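Local coordinates for protein ochratoxinase (PDB 4C65) that hydrolyses the amide bond of the mycotoxin ochratoxin A to release L-phenylalanine, acting as a zinc-dependent carboxypeptidase of the amidohydrolase superfamily, at residues A[69-74]-A[334-339]; A[114-119]-A[202-207]; A[139-144]-A[196-201]. All coordinates share one frame; numbering follows the deposited sequence.

All three contacts are buried in the TIM-barrel domain of a metal-dependent amidohydrolase, yet they differ in depth and chemistry. Contact 1, nearest the centre of the chain, joins the segment carrying two zinc-binding histidines to the loop carrying the active-site aspartate, and is the most polar. Contact 2 lies about 10 Å from it, centre to centre, and sets a lysine that binds both zinc ions against a backbone carbonyl. Contact 3, about 6 Å from contact 2 by the same measure, lies further out and is backbone packing against an arginine's flat face; helix 185-198 and strand 203-206, consecutive in the chain, connect these two. Segments 69-74 and 139-144 each hydrogen-bond to 114-119.

Contact 1: residues A[69-74]-A[334-339]; sequences HMHFGG and GTDTAP
His69 and Gly334 face each other at the start of this contact, their CA atoms 4.3 Å apart, and the two chains run on in the same direction until His71 meets Ala338. Two backbone bonds tie them: Asp336 N gives its hydrogen to His69 O at 2.7 Å, in the carbonyl plane though bent at the hydrogen (131°), and His71 N reaches Thr337 O at 3.1 Å from above the carbonyl plane. Gly334, with no side chain, lets the backbones come this close beside His69 CB.

Asp336 lies between the two histidines. Its carboxylate stacks on the His69 ring, the planes 29° apart, with CG 3.5 Å from His69 NE2 and CB over the ring face. The His71 ring stands steeply to that carboxylate and receives OD1 at its edge, in plane, where ND1 makes a weak, bent bond of 3.2 Å. With chi1 at 53°, CG of His71 sits between its backbone N and carbonyl carbon, which brings the ring over Thr337 C. His69 ND1 is bound by Glu264. Pro339 sets CG over the centre of the Phe72 ring, 3.6 Å from the centroid, a CH-pi contact between two rigid groups. Met70, bent at chi2 and chi3, lays CE against the carbonyl oxygens of Thr337 and Ala338 as well as Thr337 CG2.

Both histidines are ligands of the first zinc ion and Asp336 is an active-site residue, so the segment with the zinc ligands meets the catalytic loop here. As modelled, the His71 ring is turned to Asp336 and Thr337, not gathered with His69 NE2 round one ion; the Glu264 bond is consistent with NE2 being the His69 nitrogen turned to the metal.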
loop_
_atom_site.group_PDB
_atom_site.type_symbol
_atom_site.label_atom_id
_atom_site.label_comp_id
_atom_site.label_asym_id
_atom_site.label_seq_id
_atom_site.Cartn_x
_atom_site.Cartn_y
_atom_site.Cartn_z
ATOM N N HIS A 69 23.060 -5.658 -30.703
ATOM C CA HIS A 69 22.766 -4.623 -29.735
ATOM C C HIS A 69 21.605 -3.718 -30.159
ATOM O O HIS A 69 21.815 -2.604 -30.598
ATOM C CB HIS A 69 24.000 -3.771 -29.437
ATOM C CG HIS A 69 23.891 -3.026 -28.143
ATOM N ND1 HIS A 69 24.875 -3.062 -27.186
ATOM C CD2 HIS A 69 22.882 -2.297 -27.610
ATOM C CE1 HIS A 69 24.495 -2.351 -26.137
ATOM N NE2 HIS A 69 23.289 -1.884 -26.366
ATOM N N MET A 70 20.389 -4.216 -29.998
ATOM C CA MET A 70 19.190 -3.463 -30.320
ATOM C C MET A 70 18.455 -3.140 -29.033
ATOM O O MET A 70 18.703 -3.747 -28.013
ATOM C CB MET A 70 18.295 -4.278 -31.244
ATOM C CG MET A 70 18.949 -4.711 -32.565
ATOM S SD MET A 70 19.608 -3.337 -33.512
ATOM C CE MET A 70 18.058 -2.565 -33.993
ATOM N N HIS A 71 17.591 -2.141 -29.065
ATOM C CA HIS A 71 16.728 -1.879 -27.935
ATOM C C HIS A 71 15.299 -1.660 -28.409
ATOM O O HIS A 71 15.027 -0.788 -29.212
ATOM C CB HIS A 71 17.239 -0.735 -27.048
ATOM C CG HIS A 71 17.523 0.542 -27.780
ATOM N ND1 HIS A 71 18.801 1.045 -27.926
ATOM C CD2 HIS A 71 16.699 1.445 -28.369
ATOM C CE1 HIS A 71 18.754 2.191 -28.589
ATOM N NE2 HIS A 71 17.491 2.449 -28.881
ATOM N N PHE A 72 14.400 -2.501 -27.914
ATOM C CA PHE A 72 13.039 -2.517 -28.341
ATOM C C PHE A 72 12.246 -1.548 -27.494
ATOM O O PHE A 72 11.454 -1.936 -26.640
ATOM C CB PHE A 72 12.472 -3.939 -28.238
ATOM C CG PHE A 72 12.745 -4.794 -29.455
ATOM C CD1 PHE A 72 14.040 -5.061 -29.858
ATOM C CD2 PHE A 72 11.700 -5.361 -30.162
ATOM C CE1 PHE A 72 14.289 -5.854 -30.971
ATOM C CE2 PHE A 72 11.944 -6.150 -31.262
ATOM C CZ PHE A 72 13.247 -6.411 -31.662
ATOM N N GLY A 73 12.460 -0.270 -27.753
ATOM C CA GLY A 73 11.875 0.799 -26.945
ATOM C C GLY A 73 10.552 1.308 -27.456
ATOM O O GLY A 73 9.581 1.377 -26.702
ATOM N N GLY A 74 10.520 1.690 -28.734
ATOM C CA GLY A 74 9.314 2.272 -29.380
ATOM C C GLY A 74 8.784 3.557 -28.773
ATOM O O GLY A 74 7.603 3.833 -28.865
ATOM N N GLY A 334 27.044 -4.853 -33.294
ATOM C CA GLY A 334 25.856 -4.296 -32.687
ATOM C C GLY A 334 25.884 -2.821 -32.898
ATOM O O GLY A 334 26.946 -2.221 -32.945
ATOM N N THR A 335 24.701 -2.226 -32.992
ATOM C CA THR A 335 24.557 -0.816 -33.376
ATOM C C THR A 335 24.141 0.091 -32.216
ATOM O O THR A 335 24.511 1.271 -32.163
ATOM C CB THR A 335 23.540 -0.720 -34.521
ATOM O OG1 THR A 335 23.958 -1.583 -35.580
ATOM C CG2 THR A 335 23.455 0.698 -35.069
ATOM N N ASP A 336 23.381 -0.477 -31.283
ATOM C CA ASP A 336 22.741 0.253 -30.196
ATOM C C ASP A 336 21.710 1.218 -30.753
ATOM O O ASP A 336 21.835 2.429 -30.638
ATOM C CB ASP A 336 23.768 0.967 -29.329
ATOM C CG ASP A 336 23.236 1.300 -27.934
ATOM O OD1 ASP A 336 22.017 1.295 -27.701
ATOM O OD2 ASP A 336 24.065 1.584 -27.063
ATOM N N THR A 337 20.676 0.658 -31.351
ATOM C CA THR A 337 19.633 1.455 -31.985
ATOM C C THR A 337 18.277 0.736 -31.911
ATOM O O THR A 337 18.187 -0.419 -31.517
ATOM C CB THR A 337 20.033 1.729 -33.452
ATOM O OG1 THR A 337 19.183 2.724 -34.014
ATOM C CG2 THR A 337 19.953 0.461 -34.274
ATOM N N ALA A 338 17.222 1.443 -32.294
ATOM C CA ALA A 338 15.881 0.869 -32.380
ATOM C C ALA A 338 15.782 -0.042 -33.592
ATOM O O ALA A 338 16.469 0.161 -34.589
ATOM C CB ALA A 338 14.837 1.989 -32.492
ATOM N N PRO A 339 14.903 -1.047 -33.524
ATOM C CA PRO A 339 14.591 -1.907 -34.698
ATOM C C PRO A 339 14.248 -1.115 -35.951
ATOM O O PRO A 339 13.538 -0.120 -35.869
ATOM C CB PRO A 339 13.366 -2.680 -34.234
ATOM C CG PRO A 339 13.578 -2.808 -32.745
ATOM C CD PRO A 339 14.230 -1.531 -32.305
#

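Contact 2: residues A[114-119]-A[202-207]; sequences DLAGYG and VIKVMA
Leu115 and Val202 supply the apolar part of this contact: the leucine branch CD2 rests 4.1 Å from Val202 CG1, a loose meeting of two branched side chains beside Lys204.

The polar part belongs to Lys204, and is described for the conformer given, one of two modelled. The lysine leaves strand 203-206 toward the loop with CG anti to the backbone N (chi1 159°), and bends at chi2 and chi4 bring the chain around the carbonyl, CG only 3.3 Å from Leu115 O. Lys204 NZ then lies 3.1 Å from Leu115 O, met from well above the carbonyl plane, 56° out of it; this hydrogen bond is doubtful, since it rests on one of the two conformers. Leu115 crosses the lysine at about a right angle, its CB in van der Waals approach to NZ at 3.9 Å. A long flexible side chain suits this place, since its methylenes cover the loop while its nitrogen reaches toward the active-site side, close to His245.

The loop is shaped by bonds of its own. Asp114 OD1 accepts from Ala116 N at 3.3 Å, forming an Asx turn, and OD2 takes a weak bond from Gly119 N at the start of helix 119-127. Asp114 also binds Ser138 and Phe72 N, so the carboxylate joins the loop to neighbouring parts of the barrel. Gly119, having no side chain, lets Asp114 OD2 come close to its N.

Lys204 is an active-site residue that binds both zinc ions. The turn held by Asp114 presents the Leu115 carbonyl to its side chain, one place where the lysine end can rest in this conformer.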
loop_
_atom_site.group_PDB
_atom_site.type_symbol
_atom_site.label_atom_id
_atom_site.label_comp_id
_atom_site.label_asym_id
_atom_site.label_seq_id
_atom_site.Cartn_x
_atom_site.Cartn_y
_atom_site.Cartn_z
ATOM N N ASP A 114 17.937 -7.972 -28.594
ATOM C CA ASP A 114 17.364 -6.860 -27.858
ATOM C C ASP A 114 17.978 -6.845 -26.458
ATOM O O ASP A 114 17.916 -7.848 -25.749
ATOM C CB ASP A 114 15.849 -7.059 -27.757
ATOM C CG ASP A 114 15.187 -6.092 -26.834
ATOM O OD1 ASP A 114 15.605 -4.920 -26.766
ATOM O OD2 ASP A 114 14.187 -6.480 -26.218
ATOM N N LEU A 115 18.526 -5.705 -26.051
ATOM C CA LEU A 115 19.204 -5.601 -24.757
ATOM C C LEU A 115 18.537 -4.645 -23.767
ATOM O O LEU A 115 19.013 -4.458 -22.640
ATOM C CB LEU A 115 20.652 -5.201 -24.988
ATOM C CG LEU A 115 21.501 -6.258 -25.683
ATOM C CD1 LEU A 115 22.917 -5.726 -25.857
ATOM C CD2 LEU A 115 21.516 -7.561 -24.881
ATOM N N ALA A 116 17.406 -4.066 -24.142
ATOM C CA ALA A 116 16.553 -3.389 -23.177
ATOM C C ALA A 116 15.235 -3.078 -23.852
ATOM O O ALA A 116 15.199 -2.331 -24.828
ATOM C CB ALA A 116 17.201 -2.103 -22.697
ATOM N N GLY A 117 14.143 -3.620 -23.366
ATOM C CA GLY A 117 12.855 -3.244 -23.924
ATOM C C GLY A 117 11.848 -4.369 -24.009
ATOM O O GLY A 117 11.860 -5.300 -23.196
ATOM N N TYR A 118 11.002 -4.305 -25.023
ATOM C CA TYR A 118 9.830 -5.155 -25.105
ATOM C C TYR A 118 9.987 -6.262 -26.139
ATOM O O TYR A 118 9.005 -6.705 -26.731
ATOM C CB TYR A 118 8.627 -4.271 -25.456
ATOM C CG TYR A 118 8.313 -3.208 -24.447
ATOM C CD1 TYR A 118 7.953 -3.552 -23.153
ATOM C CD2 TYR A 118 8.413 -1.862 -24.763
ATOM C CE1 TYR A 118 7.691 -2.584 -22.202
ATOM C CE2 TYR A 118 8.113 -0.885 -23.839
ATOM C CZ TYR A 118 7.742 -1.244 -22.559
ATOM O OH TYR A 118 7.455 -0.279 -21.612
ATOM N N GLY A 119 11.216 -6.683 -26.386
ATOM C CA GLY A 119 11.488 -7.719 -27.372
ATOM C C GLY A 119 10.738 -8.996 -27.118
ATOM O O GLY A 119 10.286 -9.656 -28.040
ATOM N N VAL A 202 18.573 -13.784 -23.201
ATOM C CA VAL A 202 19.842 -13.311 -22.732
ATOM C C VAL A 202 19.585 -12.459 -21.495
ATOM O O VAL A 202 18.451 -12.030 -21.263
ATOM C CB VAL A 202 20.589 -12.542 -23.842
ATOM C CG1 VAL A 202 19.895 -11.233 -24.194
ATOM C CG2 VAL A 202 22.043 -12.277 -23.429
ATOM N N ILE A 203 20.625 -12.218 -20.693
ATOM C CA ILE A 203 20.523 -11.245 -19.597
ATOM C C ILE A 203 21.479 -10.089 -19.827
ATOM O O ILE A 203 22.642 -10.285 -20.180
ATOM C CB ILE A 203 20.759 -11.892 -18.210
ATOM C CG1 ILE A 203 19.727 -12.978 -17.932
ATOM C CG2 ILE A 203 20.678 -10.841 -17.089
ATOM C CD1 ILE A 203 18.292 -12.487 -17.865
ATOM N N LYS A 204 20.993 -8.874 -19.606
ATOM C CA LYS A 204 21.815 -7.659 -19.754
ATOM C C LYS A 204 21.957 -6.924 -18.431
ATOM O O LYS A 204 20.965 -6.617 -17.787
ATOM C CB LYS A 204 21.185 -6.737 -20.812
ATOM C CG LYS A 204 21.564 -5.271 -20.766
ATOM C CD LYS A 204 22.807 -4.916 -21.543
ATOM C CE LYS A 204 22.706 -3.356 -21.574
ATOM N NZ LYS A 204 21.522 -2.629 -22.223
ATOM N N VAL A 205 23.201 -6.576 -18.073
ATOM C CA VAL A 205 23.482 -5.745 -16.886
ATOM C C VAL A 205 24.200 -4.457 -17.266
ATOM O O VAL A 205 24.891 -4.401 -18.286
ATOM C CB VAL A 205 24.374 -6.437 -15.843
ATOM C CG1 VAL A 205 23.684 -7.663 -15.327
ATOM C CG2 VAL A 205 25.729 -6.821 -16.411
ATOM N N MET A 206 24.003 -3.425 -16.438
ATOM C CA MET A 206 24.773 -2.206 -16.519
ATOM C C MET A 206 25.906 -2.412 -15.523
ATOM O O MET A 206 25.688 -2.499 -14.325
ATOM C CB MET A 206 23.916 -1.010 -16.150
ATOM C CG MET A 206 22.656 -0.850 -16.997
ATOM S SD MET A 206 22.966 -0.732 -18.772
ATOM C CE MET A 206 21.419 0.024 -19.324
ATOM N N ALA A 207 27.115 -2.522 -16.047
ATOM C CA ALA A 207 28.275 -2.807 -15.247
ATOM C C ALA A 207 29.209 -1.620 -15.196
ATOM O O ALA A 207 30.309 -1.711 -14.650
ATOM C CB ALA A 207 28.980 -4.026 -15.787
#

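Contact 3: residues A[139-144]-A[196-201]; sequences SGAALS and IRRGAK
The Arg198 guanidinium lies flat against the backbone of the 139-144 turn, with Gly140 CA over the centre of one face, 3.8 Å above its plane. Ala141 N comes obliquely to the same group, 3.3 Å from NH1; both are donors, so this is a close approach without a hydrogen bond. Gln195 OE1 accepts from Ala141 N and, weakly, from NH1, while Gly177 O takes a stronger bond from NH1 and Glu121 forms a salt bridge with NE. These partners probably hold the flat group in this orientation. Gly140, with positive phi and no side chain, lets the guanidinium lie close over its CA.

The second segment includes the end of helix 185-198, whose C-terminus is closed by a Schellman motif. Gly199 N returns to Ile196 O at 2.8 Å, and the glycine, with positive phi, takes the chain out of the helix on its way to strand 203-206, as at a helix-to-strand connection of the TIM barrel.

Just past that turn, Ala200 points its methyl toward the other segment, and CB packs 3.6 Å from Ser139 O; Ser139 CA and Ala200 CA are 4.8 Å apart, a spacing that suits a side chain of one carbon. Ser139 turns away from this helix end: chi1 of 59° brings its OG round to Gly140 O, 3.1 Å off and above the carbonyl plane, with a weak bond to Asp114 O as well.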
loop_
_atom_site.group_PDB
_atom_site.type_symbol
_atom_site.label_atom_id
_atom_site.label_comp_id
_atom_site.label_asym_id
_atom_site.label_seq_id
_atom_site.Cartn_x
_atom_site.Cartn_y
_atom_site.Cartn_z
ATOM N N SER A 139 16.687 -9.551 -23.783
ATOM C CA SER A 139 17.097 -9.554 -22.394
ATOM C C SER A 139 15.919 -9.252 -21.450
ATOM O O SER A 139 16.048 -9.385 -20.223
ATOM C CB SER A 139 18.162 -8.489 -22.203
ATOM O OG SER A 139 17.615 -7.235 -22.573
ATOM N N GLY A 140 14.776 -8.852 -22.014
ATOM C CA GLY A 140 13.728 -8.233 -21.220
ATOM C C GLY A 140 14.295 -6.899 -20.766
ATOM O O GLY A 140 14.862 -6.156 -21.584
ATOM N N ALA A 141 14.178 -6.600 -19.479
ATOM C CA ALA A 141 14.721 -5.358 -18.934
ATOM C C ALA A 141 16.231 -5.436 -18.751
ATOM O O ALA A 141 16.762 -6.491 -18.412
ATOM C CB ALA A 141 14.087 -5.066 -17.610
ATOM N N ALA A 142 16.928 -4.342 -19.051
ATOM C CA ALA A 142 18.326 -4.198 -18.648
ATOM C C ALA A 142 18.309 -4.090 -17.135
ATOM O O ALA A 142 17.445 -3.391 -16.581
ATOM C CB ALA A 142 18.943 -2.949 -19.260
ATOM N N LEU A 143 19.226 -4.792 -16.475
ATOM C CA LEU A 143 19.332 -4.709 -15.040
ATOM C C LEU A 143 20.325 -3.625 -14.617
ATOM O O LEU A 143 21.428 -3.552 -15.128
ATOM C CB LEU A 143 19.765 -6.039 -14.447
ATOM C CG LEU A 143 19.026 -7.321 -14.805
ATOM C CD1 LEU A 143 19.393 -8.409 -13.810
ATOM C CD2 LEU A 143 17.525 -7.141 -14.825
ATOM N N SER A 144 19.926 -2.810 -13.646
ATOM C CA SER A 144 20.734 -1.724 -13.146
ATOM C C SER A 144 20.584 -1.581 -11.649
ATOM O O SER A 144 19.551 -1.907 -11.074
ATOM C CB SER A 144 20.310 -0.434 -13.809
ATOM O OG SER A 144 21.077 0.667 -13.374
ATOM N N ILE A 196 13.663 -13.854 -17.308
ATOM C CA ILE A 196 13.437 -15.221 -17.810
ATOM C C ILE A 196 11.929 -15.472 -17.895
ATOM O O ILE A 196 11.453 -16.078 -18.850
ATOM C CB ILE A 196 14.050 -16.286 -16.899
ATOM C CG1 ILE A 196 15.571 -16.117 -16.794
ATOM C CG2 ILE A 196 13.707 -17.669 -17.401
ATOM C CD1 ILE A 196 16.317 -16.413 -18.076
ATOM N N ARG A 197 11.203 -15.003 -16.880
ATOM C CA ARG A 197 9.739 -15.120 -16.840
ATOM C C ARG A 197 9.062 -14.640 -18.123
ATOM O O ARG A 197 8.128 -15.290 -18.590
ATOM C CB ARG A 197 9.156 -14.355 -15.675
ATOM C CG ARG A 197 7.712 -14.698 -15.357
ATOM C CD ARG A 197 7.269 -13.943 -14.125
ATOM N NE ARG A 197 5.994 -14.430 -13.667
ATOM C CZ ARG A 197 4.827 -14.173 -14.232
ATOM N NH1 ARG A 197 4.709 -13.309 -15.225
ATOM N NH2 ARG A 197 3.769 -14.758 -13.752
ATOM N N ARG A 198 9.561 -13.528 -18.688
ATOM C CA ARG A 198 8.996 -12.938 -19.934
ATOM C C ARG A 198 9.527 -13.643 -21.168
ATOM O O ARG A 198 9.064 -13.396 -22.263
ATOM C CB ARG A 198 9.099 -11.359 -20.004
ATOM C CG ARG A 198 9.782 -10.821 -18.812
ATOM C CD ARG A 198 9.907 -9.355 -18.738
ATOM N NE ARG A 198 9.667 -8.472 -19.856
ATOM C CZ ARG A 198 10.168 -7.246 -19.908
ATOM N NH1 ARG A 198 10.940 -6.780 -18.927
ATOM N NH2 ARG A 198 9.904 -6.456 -20.926
ATOM N N GLY A 199 10.453 -14.584 -21.004
ATOM C CA GLY A 199 11.026 -15.306 -22.140
ATOM C C GLY A 199 12.396 -14.823 -22.578
ATOM O O GLY A 199 12.845 -15.139 -23.682
ATOM N N ALA A 200 13.072 -14.068 -21.728
ATOM C CA ALA A 200 14.369 -13.544 -22.098
ATOM C C ALA A 200 15.337 -14.676 -22.458
ATOM O O ALA A 200 15.401 -15.691 -21.784
ATOM C CB ALA A 200 14.935 -12.694 -20.985
ATOM N N LYS A 201 16.039 -14.494 -23.566
ATOM C CA LYS A 201 17.022 -15.457 -24.032
ATOM C C LYS A 201 18.449 -14.950 -23.801
ATOM O O LYS A 201 19.412 -15.616 -24.154
ATOM C CB LYS A 201 16.772 -15.779 -25.495
ATOM C CG LYS A 201 15.707 -16.846 -25.651
ATOM C CD LYS A 201 15.252 -16.972 -27.083
ATOM C CE LYS A 201 13.985 -17.858 -27.193
ATOM N NZ LYS A 201 13.989 -18.680 -28.426
#